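Local coordinates for protein biofilm growth-associated repressor (Xylella fastidiosa, PDB 3PQK) that represses transcription of its own operon by binding a palindromic AT-rich sequence that spans the -10 region of the blh promoter, at residues 17-22 / 61-66. Residues are numbered along the deposited sequence; the frame is centred on the assembly and turned at random.
Sequences LKTLSH and RESGIV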
loop_
_atom_site.group_PDB
_atom_site.type_symbol
_atom_site.label_atom_id
_atom_site.label_comp_id
_atom_site.label_asym_id
_atom_site.label_seq_id
_atom_site.Cartn_x
_atom_site.Cartn_y
_atom_site.Cartn_z
ATOM N N LEU B 17 -4.843 2.294 1.985
ATOM C CA LEU B 17 -3.452 2.779 1.992
ATOM C C LEU B 17 -3.317 3.973 2.922
ATOM O O LEU B 17 -2.303 4.093 3.607
ATOM C CB LEU B 17 -2.947 3.133 0.575
ATOM C CG LEU B 17 -2.856 1.979 -0.444
ATOM C CD1 LEU B 17 -2.366 2.485 -1.790
ATOM C CD2 LEU B 17 -1.994 0.838 0.049
ATOM N N LYS B 18 -4.344 4.845 2.962
ATOM C CA LYS B 18 -4.362 5.999 3.885
ATOM C C LYS B 18 -4.223 5.471 5.319
ATOM O O LYS B 18 -3.403 5.980 6.083
ATOM C CB LYS B 18 -5.675 6.796 3.770
ATOM C CG LYS B 18 -5.725 7.716 2.570
ATOM C CD LYS B 18 -7.136 8.233 2.312
ATOM C CE LYS B 18 -7.259 8.907 0.965
ATOM N NZ LYS B 18 -8.656 9.344 0.705
ATOM N N THR B 19 -4.987 4.410 5.659
ATOM C CA THR B 19 -4.960 3.793 6.978
ATOM C C THR B 19 -3.566 3.285 7.325
ATOM O O THR B 19 -3.071 3.566 8.419
ATOM C CB THR B 19 -5.981 2.668 7.071
ATOM O OG1 THR B 19 -7.275 3.202 6.786
ATOM C CG2 THR B 19 -5.957 1.977 8.443
ATOM N N LEU B 20 -2.935 2.553 6.396
ATOM C CA LEU B 20 -1.614 1.974 6.639
ATOM C C LEU B 20 -0.472 2.998 6.555
ATOM O O LEU B 20 0.654 2.665 6.910
ATOM C CB LEU B 20 -1.357 0.789 5.694
ATOM C CG LEU B 20 -2.306 -0.401 5.803
ATOM C CD1 LEU B 20 -2.058 -1.362 4.702
ATOM C CD2 LEU B 20 -2.170 -1.122 7.159
ATOM N N SER B 21 -0.763 4.229 6.100
ATOM C CA SER B 21 0.185 5.349 5.948
ATOM C C SER B 21 0.661 5.998 7.284
ATOM O O SER B 21 0.736 7.233 7.372
ATOM C CB SER B 21 -0.421 6.426 5.048
ATOM O OG SER B 21 -0.227 6.064 3.699
ATOM N N HIS B 22 0.995 5.177 8.301
ATOM C CA HIS B 22 1.518 5.654 9.582
ATOM C C HIS B 22 2.633 4.716 9.954
ATOM O O HIS B 22 2.394 3.518 10.006
ATOM C CB HIS B 22 0.435 5.717 10.676
ATOM C CG HIS B 22 0.851 6.403 11.950
ATOM N ND1 HIS B 22 2.017 6.055 12.626
ATOM C CD2 HIS B 22 0.213 7.364 12.657
ATOM C CE1 HIS B 22 2.074 6.844 13.685
ATOM N NE2 HIS B 22 1.003 7.638 13.759
ATOM N N ARG B 61 -7.684 -1.600 14.651
ATOM C CA ARG B 61 -8.829 -2.418 15.072
ATOM C C ARG B 61 -10.087 -1.834 14.453
ATOM O O ARG B 61 -10.892 -2.588 13.913
ATOM C CB ARG B 61 -8.954 -2.451 16.611
ATOM C CG ARG B 61 -8.712 -3.807 17.258
ATOM C CD ARG B 61 -9.053 -3.782 18.742
ATOM N NE ARG B 61 -10.165 -4.678 19.101
ATOM C CZ ARG B 61 -11.044 -4.426 20.073
ATOM N NH1 ARG B 61 -10.990 -3.289 20.744
ATOM N NH2 ARG B 61 -12.013 -5.298 20.347
ATOM N N GLU B 62 -10.253 -0.492 14.511
ATOM C CA GLU B 62 -11.433 0.192 13.903
ATOM C C GLU B 62 -11.455 -0.096 12.410
ATOM O O GLU B 62 -12.504 -0.430 11.852
ATOM C CB GLU B 62 -11.362 1.711 14.074
ATOM C CG GLU B 62 -11.147 2.241 15.477
ATOM C CD GLU B 62 -12.365 2.464 16.340
ATOM O OE1 GLU B 62 -12.366 3.464 17.090
ATOM O OE2 GLU B 62 -13.301 1.633 16.293
ATOM N N SER B 63 -10.266 -0.046 11.769
ATOM C CA SER B 63 -10.130 -0.309 10.343
ATOM C C SER B 63 -10.345 -1.769 9.943
ATOM O O SER B 63 -10.396 -2.072 8.758
ATOM C CB SER B 63 -8.802 0.233 9.833
ATOM O OG SER B 63 -8.635 1.558 10.321
ATOM N N GLY B 64 -10.502 -2.658 10.915
ATOM C CA GLY B 64 -10.730 -4.082 10.645
ATOM C C GLY B 64 -9.489 -4.857 10.245
ATOM O O GLY B 64 -9.591 -5.967 9.716
ATOM N N ILE B 65 -8.308 -4.299 10.523
ATOM C CA ILE B 65 -7.017 -4.886 10.117
ATOM C C ILE B 65 -6.449 -5.788 11.221
ATOM O O ILE B 65 -5.810 -6.805 10.942
ATOM C CB ILE B 65 -6.037 -3.740 9.683
ATOM C CG1 ILE B 65 -6.576 -3.013 8.407
ATOM C CG2 ILE B 65 -4.604 -4.270 9.420
ATOM C CD1 ILE B 65 -5.882 -1.671 8.109
ATOM N N VAL B 66 -6.682 -5.397 12.476
ATOM C CA VAL B 66 -6.236 -6.124 13.641
ATOM C C VAL B 66 -7.477 -6.405 14.516
ATOM O O VAL B 66 -8.435 -5.639 14.512
ATOM C CB VAL B 66 -5.127 -5.316 14.388
ATOM C CG1 VAL B 66 -4.819 -5.902 15.769
ATOM C CG2 VAL B 66 -3.852 -5.228 13.545
#
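The hydroxyl OG of Ser63, hydrogen-bonded to the carbonyl of Val59 one helical turn back, faces the methyl CG2 of Thr19 at 3.3 Å. No hydrogen bond crosses between 17-22 and 61-66; Thr19 OG1 is likewise turned back on its own helix, to Asn15 O. OG1 of Thr19 lies beside the backbone N (chi1 -58°), which leaves CG2 anti to that N and pointing at the other segment. There it also meets Ile65 CD1 at 3.7 Å, so one methyl touches both a serine hydroxyl and an isoleucine tip. CD1 of Ile65, at the end of an extended chain (chi2 166°), has a second neighbour in Leu20 CD2 at 3.9 Å, the two side chains crossing at a slant. Gly64, with positive phi, closes helix 52-62 in a Schellman motif, its N bonded to Arg61 O at 3.0 Å, and the chain turns there to bring Ile65 toward helix 3-20. The contact thus joins the end of the N-terminal helix to the exit of the predicted helix-turn-helix of this ArsR-type winged-helix fold, where the chain enters wing strand 66-69; Ile65 packs on Val29 of helix 23-33 and Ala84 of helix 84-96, while Leu20 packs on Leu87 and Leu91 of helix 84-96 and touches Leu17 of the second subunit.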